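Local structure of PKS_KS domain-containing protein (Photorhabdus luminescens subsp. laumondii, 6SMO) at residues B[130-144]-B[156-168]. The protein probably acts as a ketosynthase of the beta-ketoacyl-ACP synthase family and holds a polyketone chain in its pocket. Numbering follows the deposited sequence.
Sequences AIADAAGMEECLLRI and LIKSEDYDSFDFS. With LKZ (3,5,7,9,11-pentakis(oxidanylidene)dodecanal), chain H.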
loop_
_atom_site.group_PDB
_atom_site.type_symbol
_atom_site.label_atom_id
_atom_site.label_comp_id
_atom_site.label_asym_id
_atom_site.label_seq_id
_atom_site.Cartn_x
_atom_site.Cartn_y
_atom_site.Cartn_z
ATOM N N ALA B 130 -2.197 4.884 3.386
ATOM C CA ALA B 130 -3.128 3.754 3.199
ATOM C C ALA B 130 -4.304 4.190 2.312
ATOM O O ALA B 130 -4.649 3.419 1.413
ATOM C CB ALA B 130 -3.587 3.262 4.545
ATOM N N ILE B 131 -4.858 5.393 2.525
ATOM C CA ILE B 131 -6.039 5.862 1.731
ATOM C C ILE B 131 -5.779 7.217 1.068
ATOM O O ILE B 131 -6.678 7.693 0.388
ATOM C CB ILE B 131 -7.313 5.936 2.593
ATOM C CG1 ILE B 131 -7.429 7.282 3.305
ATOM C CG2 ILE B 131 -7.401 4.786 3.568
ATOM C CD1 ILE B 131 -8.190 7.220 4.593
ATOM N N ALA B 132 -4.625 7.830 1.309
ATOM C CA ALA B 132 -4.248 9.151 0.746
ATOM C C ALA B 132 -5.358 10.172 1.049
ATOM O O ALA B 132 -5.804 10.214 2.213
ATOM C CB ALA B 132 -3.970 9.012 -0.732
ATOM N N ASP B 133 -5.794 10.954 0.051
ATOM C CA ASP B 133 -6.814 12.026 0.205
ATOM C C ASP B 133 -8.204 11.451 -0.103
ATOM O O ASP B 133 -8.873 11.971 -1.017
ATOM C CB ASP B 133 -6.474 13.232 -0.677
ATOM C CG ASP B 133 -7.298 14.474 -0.376
ATOM O OD1 ASP B 133 -7.571 14.725 0.816
ATOM O OD2 ASP B 133 -7.661 15.180 -1.336
ATOM N N ALA B 134 -8.623 10.426 0.648
ATOM C CA ALA B 134 -9.947 9.767 0.532
ATOM C C ALA B 134 -11.056 10.751 0.924
ATOM O O ALA B 134 -12.142 10.684 0.315
ATOM C CB ALA B 134 -9.991 8.521 1.383
ATOM N N ALA B 135 -10.789 11.620 1.905
ATOM C CA ALA B 135 -11.706 12.689 2.369
ATOM C C ALA B 135 -12.082 13.589 1.185
ATOM O O ALA B 135 -13.288 13.848 1.000
ATOM C CB ALA B 135 -11.061 13.481 3.480
ATOM N N GLY B 136 -11.080 14.033 0.419
ATOM C CA GLY B 136 -11.249 14.870 -0.786
ATOM C C GLY B 136 -12.003 14.141 -1.886
ATOM O O GLY B 136 -12.811 14.794 -2.575
ATOM N N MET B 137 -11.747 12.837 -2.049
ATOM C CA MET B 137 -12.407 11.963 -3.058
ATOM C C MET B 137 -13.881 11.762 -2.681
ATOM O O MET B 137 -14.734 11.833 -3.588
ATOM C CB MET B 137 -11.714 10.599 -3.154
ATOM C CG MET B 137 -10.334 10.663 -3.787
ATOM S SD MET B 137 -9.655 9.029 -4.186
ATOM C CE MET B 137 -8.893 8.588 -2.625
ATOM N N GLU B 138 -14.160 11.515 -1.395
ATOM C CA GLU B 138 -15.528 11.312 -0.843
ATOM C C GLU B 138 -16.337 12.605 -1.004
ATOM O O GLU B 138 -17.485 12.526 -1.486
ATOM C CB GLU B 138 -15.450 10.898 0.629
ATOM C CG GLU B 138 -16.803 10.636 1.271
ATOM C CD GLU B 138 -16.812 10.708 2.789
ATOM O OE1 GLU B 138 -17.577 9.946 3.411
ATOM O OE2 GLU B 138 -16.060 11.532 3.344
ATOM N N GLU B 139 -15.757 13.741 -0.602
ATOM C CA GLU B 139 -16.388 15.089 -0.648
ATOM C C GLU B 139 -16.723 15.447 -2.102
ATOM O O GLU B 139 -17.812 16.008 -2.332
ATOM C CB GLU B 139 -15.460 16.124 -0.007
ATOM C CG GLU B 139 -16.072 17.510 0.116
ATOM C CD GLU B 139 -15.998 18.373 -1.133
ATOM O OE1 GLU B 139 -15.036 18.210 -1.911
ATOM O OE2 GLU B 139 -16.905 19.207 -1.325
ATOM N N CYS B 140 -15.818 15.136 -3.037
ATOM C CA CYS B 140 -15.977 15.361 -4.500
ATOM C C CYS B 140 -17.174 14.560 -5.027
ATOM O O CYS B 140 -17.991 15.143 -5.763
ATOM C CB CYS B 140 -14.713 14.970 -5.258
ATOM S SG CYS B 140 -14.900 15.021 -7.060
ATOM N N LEU B 141 -17.266 13.279 -4.650
ATOM C CA LEU B 141 -18.299 12.310 -5.116
ATOM C C LEU B 141 -19.698 12.774 -4.689
ATOM O O LEU B 141 -20.624 12.678 -5.517
ATOM C CB LEU B 141 -17.972 10.925 -4.545
ATOM C CG LEU B 141 -19.034 9.840 -4.736
ATOM C CD1 LEU B 141 -19.304 9.579 -6.211
ATOM C CD2 LEU B 141 -18.617 8.555 -4.040
ATOM N N LEU B 142 -19.846 13.242 -3.446
ATOM C CA LEU B 142 -21.153 13.632 -2.847
ATOM C C LEU B 142 -21.583 15.013 -3.359
ATOM O O LEU B 142 -22.805 15.244 -3.458
ATOM C CB LEU B 142 -21.032 13.614 -1.320
ATOM C CG LEU B 142 -20.918 12.224 -0.699
ATOM C CD1 LEU B 142 -20.433 12.311 0.738
ATOM C CD2 LEU B 142 -22.245 11.483 -0.772
ATOM N N ARG B 143 -20.621 15.888 -3.663
ATOM C CA ARG B 143 -20.859 17.246 -4.222
ATOM C C ARG B 143 -21.460 17.121 -5.629
ATOM O O ARG B 143 -22.472 17.800 -5.898
ATOM C CB ARG B 143 -19.550 18.041 -4.252
ATOM C CG ARG B 143 -19.693 19.487 -4.704
ATOM C CD ARG B 143 -18.483 19.946 -5.495
ATOM N NE ARG B 143 -17.235 19.720 -4.778
ATOM C CZ ARG B 143 -16.019 19.794 -5.318
ATOM N NH1 ARG B 143 -14.952 19.568 -4.569
ATOM N NH2 ARG B 143 -15.868 20.089 -6.599
ATOM N N ILE B 144 -20.859 16.285 -6.483
ATOM C CA ILE B 144 -21.236 16.125 -7.924
ATOM C C ILE B 144 -22.561 15.355 -8.045
ATOM O O ILE B 144 -23.207 15.488 -9.103
ATOM C CB ILE B 144 -20.104 15.460 -8.740
ATOM C CG1 ILE B 144 -19.770 14.046 -8.249
ATOM C CG2 ILE B 144 -18.879 16.364 -8.773
ATOM C CD1 ILE B 144 -18.651 13.364 -9.008
ATOM N N LEU B 156 -20.390 19.782 -12.695
ATOM C CA LEU B 156 -20.014 20.159 -11.302
ATOM C C LEU B 156 -18.583 19.703 -10.975
ATOM O O LEU B 156 -18.036 20.203 -9.971
ATOM C CB LEU B 156 -21.016 19.560 -10.308
ATOM C CG LEU B 156 -22.353 20.293 -10.180
ATOM C CD1 LEU B 156 -23.306 19.519 -9.284
ATOM C CD2 LEU B 156 -22.165 21.706 -9.644
ATOM N N ILE B 157 -17.997 18.799 -11.772
ATOM C CA ILE B 157 -16.599 18.303 -11.579
ATOM C C ILE B 157 -15.634 19.456 -11.887
ATOM O O ILE B 157 -15.557 19.863 -13.063
ATOM C CB ILE B 157 -16.298 17.063 -12.447
ATOM C CG1 ILE B 157 -17.241 15.897 -12.132
ATOM C CG2 ILE B 157 -14.840 16.648 -12.304
ATOM C CD1 ILE B 157 -17.288 14.840 -13.211
ATOM N N LYS B 158 -14.930 19.950 -10.864
ATOM C CA LYS B 158 -13.949 21.064 -10.973
ATOM C C LYS B 158 -12.598 20.513 -11.441
ATOM O O LYS B 158 -12.381 19.289 -11.333
ATOM C CB LYS B 158 -13.806 21.789 -9.630
ATOM C CG LYS B 158 -14.974 22.690 -9.256
ATOM C CD LYS B 158 -15.009 23.986 -10.036
ATOM C CE LYS B 158 -16.180 24.870 -9.665
ATOM N NZ LYS B 158 -16.102 26.191 -10.334
ATOM N N SER B 159 -11.730 21.400 -11.941
ATOM C CA SER B 159 -10.344 21.098 -12.389
ATOM C C SER B 159 -9.485 20.673 -11.190
ATOM O O SER B 159 -8.579 19.835 -11.382
ATOM C CB SER B 159 -9.744 22.286 -13.101
ATOM O OG SER B 159 -8.448 21.982 -13.595
ATOM N N GLU B 160 -9.772 21.220 -10.003
ATOM C CA GLU B 160 -8.982 21.020 -8.756
ATOM C C GLU B 160 -9.238 19.621 -8.173
ATOM O O GLU B 160 -8.390 19.160 -7.383
ATOM C CB GLU B 160 -9.336 22.093 -7.721
ATOM C CG GLU B 160 -9.073 23.519 -8.182
ATOM C CD GLU B 160 -7.609 23.925 -8.242
ATOM O OE1 GLU B 160 -6.859 23.323 -9.036
ATOM O OE2 GLU B 160 -7.222 24.846 -7.494
ATOM N N ASP B 161 -10.352 18.977 -8.542
ATOM C CA ASP B 161 -10.831 17.694 -7.952
ATOM C C ASP B 161 -9.889 16.534 -8.305
ATOM O O ASP B 161 -9.844 15.568 -7.518
ATOM C CB ASP B 161 -12.255 17.364 -8.407
ATOM C CG ASP B 161 -13.328 18.247 -7.793
ATOM O OD1 ASP B 161 -13.159 18.655 -6.625
ATOM O OD2 ASP B 161 -14.328 18.517 -8.486
ATOM N N TYR B 162 -9.183 16.611 -9.439
ATOM C CA TYR B 162 -8.294 15.535 -9.955
ATOM C C TYR B 162 -7.112 15.308 -9.000
ATOM O O TYR B 162 -6.604 14.169 -8.947
ATOM C CB TYR B 162 -7.796 15.866 -11.365
ATOM C CG TYR B 162 -7.047 14.742 -12.036
ATOM C CD1 TYR B 162 -7.723 13.672 -12.600
ATOM C CD2 TYR B 162 -5.662 14.739 -12.099
ATOM C CE1 TYR B 162 -7.045 12.631 -13.213
ATOM C CE2 TYR B 162 -4.968 13.706 -12.710
ATOM C CZ TYR B 162 -5.662 12.648 -13.270
ATOM O OH TYR B 162 -4.988 11.627 -13.874
ATOM N N ASP B 163 -6.696 16.352 -8.273
ATOM C CA ASP B 163 -5.549 16.325 -7.324
ATOM C C ASP B 163 -5.876 15.425 -6.124
ATOM O O ASP B 163 -4.923 14.893 -5.521
ATOM C CB ASP B 163 -5.175 17.739 -6.865
ATOM C CG ASP B 163 -4.727 18.662 -7.987
ATOM O OD1 ASP B 163 -4.175 18.154 -8.985
ATOM O OD2 ASP B 163 -4.937 19.884 -7.855
ATOM N N SER B 164 -7.162 15.267 -5.788
ATOM C CA SER B 164 -7.653 14.438 -4.654
ATOM C C SER B 164 -7.396 12.949 -4.923
ATOM O O SER B 164 -7.088 12.223 -3.959
ATOM C CB SER B 164 -9.115 14.697 -4.384
ATOM O OG SER B 164 -9.343 16.068 -4.098
ATOM N N PHE B 165 -7.517 12.516 -6.182
ATOM C CA PHE B 165 -7.376 11.097 -6.611
ATOM C C PHE B 165 -5.895 10.713 -6.732
ATOM O O PHE B 165 -5.606 9.502 -6.812
ATOM C CB PHE B 165 -8.135 10.857 -7.919
ATOM C CG PHE B 165 -9.635 10.877 -7.773
ATOM C CD1 PHE B 165 -10.336 12.074 -7.797
ATOM C CD2 PHE B 165 -10.348 9.700 -7.600
ATOM C CE1 PHE B 165 -11.716 12.092 -7.657
ATOM C CE2 PHE B 165 -11.728 9.719 -7.461
ATOM C CZ PHE B 165 -12.409 10.914 -7.490
ATOM N N ASP B 166 -4.991 11.700 -6.747
ATOM C CA ASP B 166 -3.517 11.487 -6.761
ATOM C C ASP B 166 -3.086 10.956 -5.388
ATOM O O ASP B 166 -3.189 11.713 -4.403
ATOM C CB ASP B 166 -2.773 12.771 -7.141
ATOM C CG ASP B 166 -1.257 12.644 -7.177
ATOM O OD1 ASP B 166 -0.757 11.502 -7.148
ATOM O OD2 ASP B 166 -0.586 13.694 -7.238
ATOM N N PHE B 167 -2.619 9.703 -5.339
ATOM C CA PHE B 167 -2.171 8.997 -4.109
ATOM C C PHE B 167 -0.825 9.560 -3.637
ATOM O O PHE B 167 -0.623 9.658 -2.410
ATOM C CB PHE B 167 -2.073 7.487 -4.350
ATOM C CG PHE B 167 -3.005 6.645 -3.513
ATOM C CD1 PHE B 167 -4.349 6.533 -3.836
ATOM C CD2 PHE B 167 -2.534 5.957 -2.405
ATOM C CE1 PHE B 167 -5.201 5.755 -3.066
ATOM C CE2 PHE B 167 -3.386 5.179 -1.636
ATOM C CZ PHE B 167 -4.718 5.079 -1.968
ATOM N N SER B 168 0.061 9.912 -4.576
ATOM C CA SER B 168 1.441 10.401 -4.309
ATOM C C SER B 168 1.496 11.933 -4.389
ATOM O O SER B 168 2.475 12.459 -4.954
ATOM C CB SER B 168 2.426 9.761 -5.253
ATOM O OG SER B 168 2.115 10.076 -6.604
HETATM C C4 LKZ H . -11.185 2.105 4.038
HETATM C C5 LKZ H . -10.052 1.524 3.231
HETATM C C6 LKZ H . -8.631 1.961 3.601
HETATM C C7 LKZ H . -7.906 0.785 4.218
HETATM C C8 LKZ H . -6.428 0.918 4.602
HETATM C C10 LKZ H . -4.965 -1.758 8.849
HETATM C C22 LKZ H . -11.779 3.252 3.244
HETATM C C11 LKZ H . -4.522 -0.425 9.394
HETATM O O19 LKZ H . -5.068 0.107 10.344
HETATM C C3 LKZ H . -5.042 -1.525 7.352
HETATM O O23 LKZ H . -4.445 -2.256 6.581
HETATM C C2 LKZ H . -5.779 -0.267 6.873
HETATM C C9 LKZ H . -6.051 -0.352 5.370
HETATM O O20 LKZ H . -6.057 -1.422 4.794
HETATM O O21 LKZ H . -8.514 -0.237 4.452
HETATM O O22 LKZ H . -10.286 0.761 2.308
HETATM O O24 LKZ H . -12.760 3.113 2.529
HETATM C C23 LKZ H . -11.082 4.590 3.397
#
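Ala132 CB stands over the centre of one face of the Phe167 ring, 3.7 Å from the centroid and 11° off the ring normal, a CH-pi contact; Ala130 O meets the same ring at its edge. Phe165 is covered in a similar way: Met137 CG lies over its centre, 3.9 Å from the centroid, while Cys140 SG sits at the edge. An extended Met137 chi2 (-169°) carries SD obliquely above the ring, off-centre toward Phe165 CD2 (3.5 Å), a Met-aromatic contact. Ser164 packs against Gly136, and its OG bonds weakly to Asp133 OD2.

Glu139 meets the Arg143 guanidinium edge in plane; Asp161 OD1 lies near that edge but tilted, the two planes being 43° apart. Arg143 NH1 bonds Asp161 OD1 at 2.9 Å on the syn side, and NH2 adds weak bonds to both oxygens. NH1 also reaches Glu139 OE1 (3.0 Å), so the arginine bridges two acids and probably eases their repulsion. Asp161 OD2 receives Lys158 N from above the carboxylate plane. Farther along, Ile144 CG2 packs 3.8 Å from Ile157 CG1.

Helix 134-144, with Asp133 at the N-cap position, thus lies against the loop leading into helix 169-178, within the N-terminal half of the thiolase-like ketosynthase fold. Segment 130-144 follows strand 123-128; its Ala130 and Ile131 line the polyketone pocket, Ile131 also touching helix 224-233, while Leu197 of the neighbouring Ketoacyl_synth_N chain packs on Phe165.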